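PDB 5GIV: carboxypeptidase 1 from Deinococcus radiodurans str. R1, which probably releases amino acids one at a time from the C-terminus of peptides with broad specificity, as a zinc-dependent metallocarboxypeptidase of the M32 family. Local coordinates for residues 35-40 against 229-234; 235-240 against 247-252; 268-273 against 294-299; 303-308 against 428-433. One frame throughout, in Å; residues are numbered along the deposited sequence.

Contact 1: 35-40 against 229-234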
loop_
_atom_site.group_PDB
_atom_site.type_symbol
_atom_site.label_atom_id
_atom_site.label_comp_id
_atom_site.label_asym_id
_atom_site.label_seq_id
_atom_site.Cartn_x
_atom_site.Cartn_y
_atom_site.Cartn_z
ATOM N N SER A 35 -2.482 8.201 1.674
ATOM C CA SER A 35 -2.585 9.264 0.686
ATOM C C SER A 35 -3.015 8.780 -0.691
ATOM O O SER A 35 -3.408 9.600 -1.518
ATOM C CB SER A 35 -1.242 9.985 0.553
ATOM O OG SER A 35 -0.887 10.585 1.780
ATOM N N THR A 36 -2.925 7.485 -0.977
ATOM C CA THR A 36 -3.190 6.987 -2.319
ATOM C C THR A 36 -4.478 6.186 -2.409
ATOM O O THR A 36 -5.310 6.452 -3.275
ATOM C CB THR A 36 -2.021 6.127 -2.814
ATOM O OG1 THR A 36 -1.760 5.088 -1.862
ATOM C CG2 THR A 36 -0.768 6.969 -2.980
ATOM N N PHE A 37 -4.640 5.161 -1.574
ATOM C CA PHE A 37 -5.700 4.190 -1.793
ATOM C C PHE A 37 -6.633 3.970 -0.608
ATOM O O PHE A 37 -7.638 3.275 -0.772
ATOM C CB PHE A 37 -5.087 2.850 -2.224
ATOM C CG PHE A 37 -4.271 2.956 -3.494
ATOM C CD1 PHE A 37 -4.886 3.244 -4.704
ATOM C CD2 PHE A 37 -2.891 2.796 -3.472
ATOM C CE1 PHE A 37 -4.142 3.359 -5.874
ATOM C CE2 PHE A 37 -2.148 2.906 -4.633
ATOM C CZ PHE A 37 -2.771 3.183 -5.834
ATOM N N LEU A 38 -6.357 4.543 0.551
ATOM C CA LEU A 38 -7.200 4.325 1.710
ATOM C C LEU A 38 -8.642 4.709 1.398
ATOM O O LEU A 38 -8.893 5.839 0.959
ATOM C CB LEU A 38 -6.687 5.145 2.881
ATOM C CG LEU A 38 -7.393 4.884 4.205
ATOM C CD1 LEU A 38 -7.070 3.460 4.675
ATOM C CD2 LEU A 38 -7.013 5.936 5.253
ATOM N N PRO A 39 -9.602 3.809 1.574
ATOM C CA PRO A 39 -11.007 4.177 1.356
ATOM C C PRO A 39 -11.490 5.195 2.384
ATOM O O PRO A 39 -10.962 5.306 3.495
ATOM C CB PRO A 39 -11.755 2.842 1.486
ATOM C CG PRO A 39 -10.688 1.795 1.213
ATOM C CD PRO A 39 -9.424 2.362 1.769
ATOM N N ALA A 40 -12.556 5.910 2.001
ATOM C CA ALA A 40 -13.021 7.059 2.778
ATOM C C ALA A 40 -13.415 6.675 4.200
ATOM O O ALA A 40 -13.152 7.427 5.144
ATOM C CB ALA A 40 -14.191 7.729 2.062
ATOM N N ARG A 229 8.121 3.474 -7.628
ATOM C CA ARG A 229 6.969 3.607 -8.508
ATOM C C ARG A 229 6.373 4.987 -8.275
ATOM O O ARG A 229 6.740 5.689 -7.329
ATOM C CB ARG A 229 5.928 2.503 -8.257
ATOM C CG ARG A 229 5.426 2.432 -6.829
ATOM C CD ARG A 229 4.220 1.489 -6.686
ATOM N NE ARG A 229 3.027 1.991 -7.372
ATOM C CZ ARG A 229 2.599 1.546 -8.545
ATOM N NH1 ARG A 229 3.251 0.579 -9.181
ATOM N NH2 ARG A 229 1.518 2.076 -9.092
ATOM N N GLN A 230 5.429 5.355 -9.142
ATOM C CA GLN A 230 4.719 6.626 -9.070
ATOM C C GLN A 230 3.215 6.372 -9.059
ATOM O O GLN A 230 2.729 5.458 -9.729
ATOM C CB GLN A 230 5.084 7.550 -10.252
ATOM C CG GLN A 230 4.383 8.914 -10.200
ATOM C CD GLN A 230 4.770 9.858 -11.343
ATOM O OE1 GLN A 230 5.090 11.023 -11.109
ATOM N NE2 GLN A 230 4.737 9.362 -12.573
ATOM N N ASP A 231 2.483 7.193 -8.306
ATOM C CA ASP A 231 1.026 7.137 -8.272
ATOM C C ASP A 231 0.474 8.555 -8.187
ATOM O O ASP A 231 1.215 9.522 -7.998
ATOM C CB ASP A 231 0.524 6.292 -7.096
ATOM C CG ASP A 231 0.973 4.840 -7.182
ATOM O OD1 ASP A 231 0.303 4.059 -7.883
ATOM O OD2 ASP A 231 2.000 4.479 -6.561
ATOM N N LEU A 232 -0.846 8.669 -8.306
ATOM C CA LEU A 232 -1.535 9.954 -8.265
ATOM C C LEU A 232 -2.052 10.243 -6.864
ATOM O O LEU A 232 -2.612 9.362 -6.205
ATOM C CB LEU A 232 -2.701 9.980 -9.249
ATOM C CG LEU A 232 -2.368 9.933 -10.730
ATOM C CD1 LEU A 232 -3.629 9.984 -11.564
ATOM C CD2 LEU A 232 -1.509 11.128 -11.051
ATOM N N THR A 233 -1.863 11.479 -6.409
ATOM C CA THR A 233 -2.408 11.917 -5.132
ATOM C C THR A 233 -2.810 13.384 -5.247
ATOM O O THR A 233 -2.592 14.034 -6.273
ATOM C CB THR A 233 -1.423 11.705 -3.978
ATOM O OG1 THR A 233 -0.257 12.509 -4.181
ATOM C CG2 THR A 233 -1.034 10.246 -3.867
ATOM N N HIS A 234 -3.399 13.904 -4.169
ATOM C CA HIS A 234 -3.766 15.313 -4.145
ATOM C C HIS A 234 -2.518 16.187 -4.135
ATOM O O HIS A 234 -2.473 17.224 -4.805
ATOM C CB HIS A 234 -4.644 15.589 -2.916
ATOM C CG HIS A 234 -5.334 16.923 -2.926
ATOM N ND1 HIS A 234 -5.467 17.693 -4.066
ATOM C CD2 HIS A 234 -5.963 17.607 -1.938
ATOM C CE1 HIS A 234 -6.134 18.797 -3.775
ATOM N NE2 HIS A 234 -6.445 18.771 -2.490
#

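Contact 2: 235-240 against 247-252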
loop_
_atom_site.group_PDB
_atom_site.type_symbol
_atom_site.label_atom_id
_atom_site.label_comp_id
_atom_site.label_asym_id
_atom_site.label_seq_id
_atom_site.Cartn_x
_atom_site.Cartn_y
_atom_site.Cartn_z
ATOM N N HIS A 235 -1.491 15.775 -3.391
ATOM C CA HIS A 235 -0.245 16.528 -3.265
ATOM C C HIS A 235 0.956 15.656 -3.606
ATOM O O HIS A 235 1.156 14.603 -2.966
ATOM C CB HIS A 235 -0.115 17.114 -1.859
ATOM C CG HIS A 235 -1.235 18.033 -1.500
ATOM N ND1 HIS A 235 -1.348 19.304 -2.026
ATOM C CD2 HIS A 235 -2.312 17.860 -0.698
ATOM C CE1 HIS A 235 -2.435 19.881 -1.546
ATOM N NE2 HIS A 235 -3.040 19.025 -0.740
ATOM N N PRO A 236 1.750 16.019 -4.611
ATOM C CA PRO A 236 2.955 15.242 -4.923
ATOM C C PRO A 236 3.898 15.172 -3.728
ATOM O O PRO A 236 4.076 16.148 -2.999
ATOM C CB PRO A 236 3.591 16.027 -6.077
ATOM C CG PRO A 236 2.478 16.785 -6.682
ATOM C CD PRO A 236 1.547 17.130 -5.555
ATOM N N PHE A 237 4.519 14.008 -3.542
ATOM C CA PHE A 237 5.511 13.838 -2.486
ATOM C C PHE A 237 6.392 12.642 -2.818
ATOM O O PHE A 237 6.134 11.895 -3.764
ATOM C CB PHE A 237 4.849 13.672 -1.114
ATOM C CG PHE A 237 3.988 12.448 -0.995
ATOM C CD1 PHE A 237 2.646 12.494 -1.327
ATOM C CD2 PHE A 237 4.520 11.249 -0.531
ATOM C CE1 PHE A 237 1.842 11.366 -1.207
ATOM C CE2 PHE A 237 3.726 10.118 -0.420
ATOM C CZ PHE A 237 2.383 10.180 -0.761
ATOM N N MET A 238 7.448 12.482 -2.031
ATOM C CA MET A 238 8.347 11.340 -2.111
ATOM C C MET A 238 8.395 10.670 -0.749
ATOM O O MET A 238 8.386 11.346 0.286
ATOM C CB MET A 238 9.751 11.773 -2.562
ATOM C CG MET A 238 10.801 10.659 -2.670
ATOM S SD MET A 238 11.751 10.395 -1.153
ATOM C CE MET A 238 12.722 11.870 -1.146
ATOM N N THR A 239 8.432 9.340 -0.743
ATOM C CA THR A 239 8.461 8.610 0.517
ATOM C C THR A 239 9.235 7.314 0.329
ATOM O O THR A 239 9.143 6.672 -0.722
ATOM C CB THR A 239 7.033 8.330 1.033
ATOM O OG1 THR A 239 7.089 7.619 2.276
ATOM C CG2 THR A 239 6.216 7.531 0.025
ATOM N N ARG A 240 9.985 6.934 1.356
ATOM C CA ARG A 240 10.810 5.734 1.330
ATOM C C ARG A 240 10.090 4.652 2.137
ATOM O O ARG A 240 9.969 4.764 3.361
ATOM C CB ARG A 240 12.184 6.018 1.931
ATOM C CG ARG A 240 13.077 4.785 2.074
ATOM C CD ARG A 240 14.403 5.126 2.750
ATOM N NE ARG A 240 15.493 5.534 1.864
ATOM C CZ ARG A 240 16.130 4.731 1.024
ATOM N NH1 ARG A 240 15.772 3.467 0.933
ATOM N NH2 ARG A 240 17.134 5.194 0.280
ATOM N N ARG A 247 9.184 5.718 -3.362
ATOM C CA ARG A 247 8.004 5.991 -4.170
ATOM C C ARG A 247 7.740 7.487 -4.290
ATOM O O ARG A 247 8.021 8.268 -3.377
ATOM C CB ARG A 247 6.788 5.282 -3.582
ATOM C CG ARG A 247 7.058 3.807 -3.329
ATOM C CD ARG A 247 5.778 3.008 -3.144
ATOM N NE ARG A 247 6.073 1.609 -2.848
ATOM C CZ ARG A 247 5.166 0.695 -2.513
ATOM N NH1 ARG A 247 3.879 1.014 -2.428
ATOM N NH2 ARG A 247 5.550 -0.544 -2.264
ATOM N N ILE A 248 7.169 7.871 -5.432
ATOM C CA ILE A 248 6.847 9.258 -5.717
ATOM C C ILE A 248 5.389 9.337 -6.155
ATOM O O ILE A 248 4.799 8.358 -6.616
ATOM C CB ILE A 248 7.786 9.864 -6.796
ATOM C CG1 ILE A 248 7.629 9.137 -8.127
ATOM C CG2 ILE A 248 9.243 9.790 -6.358
ATOM C CD1 ILE A 248 8.406 9.796 -9.235
ATOM N N THR A 249 4.796 10.512 -5.976
ATOM C CA THR A 249 3.437 10.753 -6.428
ATOM C C THR A 249 3.391 12.088 -7.150
ATOM O O THR A 249 4.200 12.983 -6.889
ATOM C CB THR A 249 2.422 10.737 -5.268
ATOM O OG1 THR A 249 2.706 11.807 -4.359
ATOM C CG2 THR A 249 2.474 9.404 -4.521
ATOM N N THR A 250 2.433 12.212 -8.064
ATOM C CA THR A 250 2.273 13.411 -8.868
ATOM C C THR A 250 0.787 13.731 -8.973
ATOM O O THR A 250 -0.072 12.976 -8.501
ATOM C CB THR A 250 2.910 13.241 -10.257
ATOM O OG1 THR A 250 3.033 14.519 -10.897
ATOM C CG2 THR A 250 2.071 12.293 -11.132
ATOM N N ARG A 251 0.494 14.882 -9.577
ATOM C CA ARG A 251 -0.871 15.363 -9.750
ATOM C C ARG A 251 -1.027 15.885 -11.166
ATOM O O ARG A 251 -0.177 16.643 -11.640
ATOM C CB ARG A 251 -1.182 16.452 -8.727
ATOM C CG ARG A 251 -2.338 17.336 -9.073
ATOM C CD ARG A 251 -2.252 18.595 -8.225
ATOM N NE ARG A 251 -1.005 19.325 -8.464
ATOM C CZ ARG A 251 -0.428 20.129 -7.574
ATOM N NH1 ARG A 251 -0.979 20.299 -6.373
ATOM N NH2 ARG A 251 0.703 20.756 -7.882
ATOM N N VAL A 252 -2.095 15.475 -11.848
ATOM C CA VAL A 252 -2.258 15.740 -13.271
ATOM C C VAL A 252 -3.416 16.700 -13.488
ATOM O O VAL A 252 -4.518 16.478 -12.974
ATOM C CB VAL A 252 -2.484 14.443 -14.059
ATOM C CG1 VAL A 252 -2.517 14.744 -15.564
ATOM C CG2 VAL A 252 -1.403 13.441 -13.721
#

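Contact 3: 268-273 against 294-299. With ZN (zinc ion), chain G.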
loop_
_atom_site.group_PDB
_atom_site.type_symbol
_atom_site.label_atom_id
_atom_site.label_comp_id
_atom_site.label_asym_id
_atom_site.label_seq_id
_atom_site.Cartn_x
_atom_site.Cartn_y
_atom_site.Cartn_z
ATOM N N ALA A 268 10.910 13.046 -8.447
ATOM C CA ALA A 268 11.934 12.107 -8.889
ATOM C C ALA A 268 13.311 12.550 -8.418
ATOM O O ALA A 268 14.143 11.718 -8.039
ATOM C CB ALA A 268 11.904 11.964 -10.412
ATOM N N GLY A 269 13.562 13.863 -8.420
ATOM C CA GLY A 269 14.827 14.366 -7.910
ATOM C C GLY A 269 15.037 14.000 -6.456
ATOM O O GLY A 269 16.119 13.559 -6.060
ATOM N N HIS A 270 14.012 14.213 -5.629
ATOM C CA HIS A 270 14.049 13.703 -4.263
ATOM C C HIS A 270 14.383 12.220 -4.252
ATOM O O HIS A 270 15.223 11.764 -3.473
ATOM C CB HIS A 270 12.711 13.948 -3.557
ATOM C CG HIS A 270 12.502 15.359 -3.105
ATOM N ND1 HIS A 270 13.411 16.035 -2.314
ATOM C CD2 HIS A 270 11.480 16.223 -3.324
ATOM C CE1 HIS A 270 12.954 17.249 -2.063
ATOM N NE2 HIS A 270 11.784 17.386 -2.660
ATOM N N ALA A 271 13.723 11.446 -5.118
ATOM C CA ALA A 271 13.860 9.995 -5.063
ATOM C C ALA A 271 15.229 9.546 -5.549
ATOM O O ALA A 271 15.789 8.570 -5.032
ATOM C CB ALA A 271 12.761 9.327 -5.887
ATOM N N LEU A 272 15.778 10.242 -6.549
ATOM C CA LEU A 272 17.117 9.912 -7.023
ATOM C C LEU A 272 18.126 10.008 -5.894
ATOM O O LEU A 272 18.983 9.129 -5.734
ATOM C CB LEU A 272 17.502 10.846 -8.161
ATOM C CG LEU A 272 16.803 10.558 -9.479
ATOM C CD1 LEU A 272 17.069 11.675 -10.454
ATOM C CD2 LEU A 272 17.316 9.215 -10.023
ATOM N N TYR A 273 18.035 11.073 -5.098
ATOM C CA TYR A 273 18.891 11.224 -3.933
ATOM C C TYR A 273 18.827 9.980 -3.048
ATOM O O TYR A 273 19.859 9.378 -2.727
ATOM C CB TYR A 273 18.482 12.488 -3.179
ATOM C CG TYR A 273 19.344 12.860 -2.004
ATOM C CD1 TYR A 273 20.502 12.150 -1.694
ATOM C CD2 TYR A 273 18.988 13.916 -1.190
ATOM C CE1 TYR A 273 21.279 12.498 -0.608
ATOM C CE2 TYR A 273 19.749 14.271 -0.120
ATOM C CZ TYR A 273 20.895 13.563 0.179
ATOM O OH TYR A 273 21.644 13.944 1.271
ATOM N N VAL A 294 19.649 20.125 1.416
ATOM C CA VAL A 294 20.314 19.259 0.453
ATOM C C VAL A 294 19.279 18.453 -0.320
ATOM O O VAL A 294 19.384 18.295 -1.542
ATOM C CB VAL A 294 21.342 18.347 1.153
ATOM C CG1 VAL A 294 21.906 17.337 0.167
ATOM C CG2 VAL A 294 22.458 19.167 1.735
ATOM N N HIS A 295 18.246 17.960 0.368
ATOM C CA HIS A 295 17.218 17.185 -0.323
ATOM C C HIS A 295 16.530 18.021 -1.397
ATOM O O HIS A 295 16.471 17.627 -2.568
ATOM C CB HIS A 295 16.197 16.640 0.675
ATOM C CG HIS A 295 15.940 15.178 0.508
ATOM N ND1 HIS A 295 15.419 14.646 -0.651
ATOM C CD2 HIS A 295 16.200 14.128 1.323
ATOM C CE1 HIS A 295 15.349 13.332 -0.535
ATOM N NE2 HIS A 295 15.811 12.992 0.657
ATOM N N GLU A 296 16.039 19.203 -1.024
ATOM C CA GLU A 296 15.382 20.076 -1.987
ATOM C C GLU A 296 16.341 20.578 -3.060
ATOM O O GLU A 296 15.889 21.022 -4.121
ATOM C CB GLU A 296 14.748 21.263 -1.271
ATOM C CG GLU A 296 13.878 22.125 -2.167
ATOM C CD GLU A 296 12.533 21.481 -2.475
ATOM O OE1 GLU A 296 11.627 22.206 -2.931
ATOM O OE2 GLU A 296 12.383 20.256 -2.264
ATOM N N SER A 297 17.652 20.549 -2.801
ATOM C CA SER A 297 18.600 20.918 -3.845
ATOM C C SER A 297 18.531 19.943 -4.999
ATOM O O SER A 297 18.780 20.317 -6.148
ATOM C CB SER A 297 20.028 20.948 -3.291
ATOM O OG SER A 297 20.558 19.632 -3.178
ATOM N N GLN A 298 18.186 18.694 -4.710
ATOM C CA GLN A 298 18.172 17.662 -5.731
ATOM C C GLN A 298 16.854 17.644 -6.499
ATOM O O GLN A 298 16.847 17.464 -7.723
ATOM C CB GLN A 298 18.466 16.326 -5.069
ATOM C CG GLN A 298 19.870 16.332 -4.478
ATOM C CD GLN A 298 20.897 16.844 -5.495
ATOM O OE1 GLN A 298 21.070 16.252 -6.562
ATOM N NE2 GLN A 298 21.576 17.939 -5.163
ATOM N N SER A 299 15.731 17.842 -5.811
ATOM C CA SER A 299 14.481 18.016 -6.542
ATOM C C SER A 299 14.564 19.227 -7.463
ATOM O O SER A 299 14.148 19.165 -8.623
ATOM C CB SER A 299 13.312 18.126 -5.566
ATOM O OG SER A 299 13.581 19.092 -4.579
HETATM ZN ZN ZN G . 10.521 19.172 -2.577
HETATM O O HOH W 1 9.366 20.853 -2.661
HETATM O O HOH W 2 8.493 17.898 -2.306
HETATM O O HOH W 3 10.000 18.330 -0.344
#

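Contact 4: 303-308 against 428-433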
loop_
_atom_site.group_PDB
_atom_site.type_symbol
_atom_site.label_atom_id
_atom_site.label_comp_id
_atom_site.label_asym_id
_atom_site.label_seq_id
_atom_site.Cartn_x
_atom_site.Cartn_y
_atom_site.Cartn_z
ATOM N N GLU A 303 14.431 19.271 -11.483
ATOM C CA GLU A 303 13.237 19.942 -11.983
ATOM C C GLU A 303 13.599 21.201 -12.766
ATOM O O GLU A 303 13.202 21.350 -13.925
ATOM C CB GLU A 303 12.288 20.296 -10.828
ATOM C CG GLU A 303 11.081 21.141 -11.241
ATOM C CD GLU A 303 10.447 21.947 -10.095
ATOM O OE1 GLU A 303 9.466 22.674 -10.352
ATOM O OE2 GLU A 303 10.916 21.858 -8.938
ATOM N N ASN A 304 14.372 22.105 -12.155
ATOM C CA ASN A 304 14.651 23.422 -12.746
ATOM C C ASN A 304 15.888 23.393 -13.638
ATOM O O ASN A 304 15.798 23.594 -14.852
ATOM C CB ASN A 304 14.830 24.474 -11.646
ATOM C CG ASN A 304 13.531 24.829 -10.942
ATOM O OD1 ASN A 304 12.436 24.628 -11.475
ATOM N ND2 ASN A 304 13.651 25.388 -9.742
ATOM N N LEU A 305 17.054 23.161 -13.040
ATOM C CA LEU A 305 18.301 23.278 -13.786
ATOM C C LEU A 305 18.294 22.364 -15.000
ATOM O O LEU A 305 18.742 22.752 -16.082
ATOM C CB LEU A 305 19.482 22.963 -12.868
ATOM C CG LEU A 305 19.751 24.085 -11.863
ATOM C CD1 LEU A 305 20.700 23.612 -10.807
ATOM C CD2 LEU A 305 20.323 25.297 -12.563
ATOM N N VAL A 306 17.777 21.151 -14.846
ATOM C CA VAL A 306 17.703 20.221 -15.961
ATOM C C VAL A 306 16.370 20.387 -16.680
ATOM O O VAL A 306 16.331 20.723 -17.870
ATOM C CB VAL A 306 17.896 18.774 -15.476
ATOM C CG1 VAL A 306 17.773 17.785 -16.648
ATOM C CG2 VAL A 306 19.240 18.634 -14.770
ATOM N N GLY A 307 15.268 20.201 -15.939
ATOM C CA GLY A 307 13.966 20.054 -16.568
ATOM C C GLY A 307 13.485 21.274 -17.326
ATOM O O GLY A 307 12.687 21.152 -18.259
ATOM N N ARG A 308 13.933 22.463 -16.931
ATOM C CA ARG A 308 13.499 23.691 -17.588
ATOM C C ARG A 308 14.579 24.282 -18.483
ATOM O O ARG A 308 14.440 25.425 -18.941
ATOM C CB ARG A 308 13.047 24.713 -16.543
ATOM C CG ARG A 308 11.822 24.257 -15.760
ATOM C CD ARG A 308 11.398 25.275 -14.715
ATOM N NE ARG A 308 10.506 24.672 -13.727
ATOM C CZ ARG A 308 9.182 24.600 -13.844
ATOM N NH1 ARG A 308 8.573 25.116 -14.908
ATOM N NH2 ARG A 308 8.468 24.021 -12.885
ATOM N N LEU A 428 21.255 25.702 -3.199
ATOM C CA LEU A 428 22.200 24.605 -3.354
ATOM C C LEU A 428 22.056 23.898 -4.696
ATOM O O LEU A 428 23.032 23.322 -5.191
ATOM C CB LEU A 428 22.030 23.613 -2.206
ATOM C CG LEU A 428 22.565 24.061 -0.848
ATOM C CD1 LEU A 428 22.317 22.997 0.204
ATOM C CD2 LEU A 428 24.058 24.373 -0.942
ATOM N N SER A 429 20.873 23.948 -5.313
ATOM C CA SER A 429 20.678 23.255 -6.585
ATOM C C SER A 429 21.672 23.740 -7.637
ATOM O O SER A 429 22.299 22.931 -8.331
ATOM C CB SER A 429 19.237 23.433 -7.077
ATOM O OG SER A 429 18.960 24.771 -7.448
ATOM N N ALA A 430 21.828 25.063 -7.770
ATOM C CA ALA A 430 22.782 25.611 -8.737
ATOM C C ALA A 430 24.228 25.399 -8.300
ATOM O O ALA A 430 25.111 25.223 -9.149
ATOM C CB ALA A 430 22.516 27.098 -8.964
ATOM N N GLN A 431 24.495 25.446 -6.993
ATOM C CA GLN A 431 25.850 25.220 -6.500
ATOM C C GLN A 431 26.295 23.793 -6.791
ATOM O O GLN A 431 27.404 23.567 -7.283
ATOM C CB GLN A 431 25.916 25.534 -5.002
ATOM C CG GLN A 431 27.295 25.407 -4.351
ATOM C CD GLN A 431 27.345 26.046 -2.953
ATOM O OE1 GLN A 431 26.470 26.831 -2.591
ATOM N NE2 GLN A 431 28.370 25.698 -2.166
ATOM N N PHE A 432 25.435 22.811 -6.499
ATOM C CA PHE A 432 25.766 21.433 -6.845
ATOM C C PHE A 432 25.883 21.262 -8.350
ATOM O O PHE A 432 26.797 20.592 -8.840
ATOM C CB PHE A 432 24.714 20.468 -6.297
ATOM C CG PHE A 432 24.873 20.169 -4.845
ATOM C CD1 PHE A 432 26.062 19.631 -4.366
ATOM C CD2 PHE A 432 23.843 20.412 -3.956
ATOM C CE1 PHE A 432 26.218 19.354 -3.029
ATOM C CE2 PHE A 432 23.993 20.132 -2.610
ATOM C CZ PHE A 432 25.180 19.606 -2.144
ATOM N N TYR A 433 24.978 21.878 -9.101
ATOM C CA TYR A 433 24.970 21.665 -10.538
ATOM C C TYR A 433 26.246 22.190 -11.179
ATOM O O TYR A 433 26.849 21.507 -12.015
ATOM C CB TYR A 433 23.747 22.334 -11.142
ATOM C CG TYR A 433 23.610 22.122 -12.616
ATOM C CD1 TYR A 433 22.992 20.985 -13.111
ATOM C CD2 TYR A 433 24.097 23.064 -13.523
ATOM C CE1 TYR A 433 22.850 20.789 -14.473
ATOM C CE2 TYR A 433 23.965 22.873 -14.888
ATOM C CZ TYR A 433 23.338 21.734 -15.355
ATOM O OH TYR A 433 23.196 21.537 -16.707
HETATM O O HOH W 4 16.408 25.598 -8.689
#

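Contact 1: 35-40 against 229-234
Thr36, in the last turn of helix 8-36, and Thr233, just beyond strand 230-232, make the nearest approach of the two backbones, their CA atoms 5.7 Å apart. Phe37 is the first residue to leave helical geometry, which puts the touch at the end of the helix; no hydrogen bond links the segments. Methyl groups do most of the joining: Thr36 CG2 lies 3.4 Å from Thr233 CG2, the two side chains meeting at a slant. The Thr233 methyl also rests 3.4 Å from Ser35 O. In both threonines CG2 stands anti to the carbonyl carbon (chi1 54° and 63°), turning the methyl across the contact; Thr36 OG1 bonds Trp32 O, and Thr233 OG1 bonds His235 O and Thr249 OG1. Farther along, the rim of the Phe37 ring comes up to Asp231, with CZ 3.8 Å from OD1 near the ring plane, and ring and carboxylate stand almost perpendicular (81°). That carboxylate is held by Arg229, side-on and with two nitrogens: Arg229 NE to Asp231 OD2 at 2.8 Å and Arg229 NH2 to Asp231 OD1 at 2.6 Å, a salt bridge that fixes its rotation. Strand 230-232 pairs with strand 245-250 through backbone bonds, while Leu232 packs on helix 207-221. Phe37 stacks on Phe37 of the second subunit, which places this surface contact between helix 8-36, the small sheet and the dimer interface.

Contact 2: 235-240 against 247-252
With chi1 of 63°, Phe237 carries its ring between the backbone N and the carbonyl carbon, and Thr249 does the same with OG1 (chi1 64°), which brings the hydroxyl over one face of the ring. Thr249 OG1 lies 3.1 Å from Phe237 CD1 and accepts the Phe237 backbone N-H in a bent bond of 3.0 Å (137°). Its methyl lies over the ring as well, a CH-pi contact with CG2 4.2 Å from the Phe237 ring centroid. The backbones close the hairpin: Thr249 N donates to Phe237 O at 2.9 Å, and Thr239 with Arg247 forms a hydrogen-bonded antiparallel pair. Between them comes the non-hydrogen-bonded pair Met238 and Ile248, with Met238 CG 4.1 Å from Ile248 CG2. At the other end Pro236 CB presses on Thr249 O at 3.2 Å, and Pro236 CD lies over the centre of the Arg251 guanidinium face, 4.1 Å from CZ. A valine in place of Thr249 would probably leave Phe237 N without its side-chain acceptor and Thr233 OG1 without one of its partners. Met238, on strand 238-242, touches His270 and Glu267, the predicted proton donor/acceptor. Thr249 OG1 meets both Phe237 N and Thr233 OG1, and polar bonds at one hydroxyl thereby join the residues on either side of its strand.

Contact 3: 268-273 against 294-299
His270 and Glu296 meet at the catalytic zinc, each giving one atom to the metal: His270 NE2 at 2.2 Å and Glu296 OE2 at 2.2 Å from the zinc ion. His266 is the third protein ligand, and three waters complete the shell. Water 1, 2.0 Å from the zinc, also donates to Glu296 OE1, so the carboxylate grips metal and water with different oxygens. The far nitrogen of the His270 ring donates to a second-shell residue, ND1 to His295 ND1 at 3.0 Å, each nitrogen somewhat out of the other ring's plane. Over one His270 face lies Ser299 CB, 3.4 Å from the ring centroid in a CH-pi contact. His295 is itself held, with Tyr273 CD2 over its ring and NE2 bonded to Glu274. An alanine in place of His295 would probably take from His270 ND1 this ring acceptor and leave the His270 ring less firmly held in its rotation about CB-CG. Glycine lets the helices close in: Gly269 CA is 3.9 Å from Ser299 CA, and a CB would clash there. The crossing of helices 257-275 and 292-306, one bringing HExxH and the other the glutamate ligand, is the gluzincin form of zinc site.

Contact 4: 303-308 against 428-433
The Tyr433 ring takes Leu305 CB over one face, offset toward the rim, in a CH-pi contact 4.3 Å from its centroid; Val306 CG2 reaches Tyr433 CE1 obliquely at 4.2 Å. The other flat group, the Arg308 guanidinium, meets Glu303 at its edge: NH2 bonds OE1 in the guanidinium plane in a salt bridge of 3.0 Å, while NE bonds Asn304 OD1. Leu305 carries the apolar side, where the C-terminal end of helix 292-306 packs against helix 420-439. Its CG stands anti to the carbonyl carbon (chi1 -73°), and Leu305 CD1 lies 3.0 Å from Ser429 O and 3.3 Å from Tyr433 CB. The packing there is tight, and Ser429 O also serves the helix by accepting Tyr433 N. Beside this packing, a single water joins the segments, taking a hydrogen from Asn304 ND2 at 3.0 Å and giving one to Ser429 OG at 3.0 Å; that hydroxyl bonds Asn426 O too. The contact is thus largely apolar, with its one polar crossing carried by water. The charges stay on the side of segment 303-308, where Glu303 uses Arg308 and Arg300 and bonds His266 ND1, a second-shell residue that probably helps orient this zinc ligand.

Along the chain the four contacts follow in series, each closing before the next opens, and in space they run from the surface inward to the zinc and beyond. Contacts 1 and 2, centres 9 Å apart, share the three-stranded sheet: strand 230-232 lies parallel to strand 245-250, which forms the hairpin of contact 2 with strand 238-242. Contact 3, its centre about 12 Å from that of contact 2, is touched by that hairpin through Met238 and Ile248. Contacts 3 and 4 share helix 292-306, their centres about 10 Å apart. Contacts 1 and 4 stand about 28 Å apart between centres. The zinc-binding helices thus touch the sheet through His270 and helix 420-439 through Glu296 and Ser297, within a mostly helical chain.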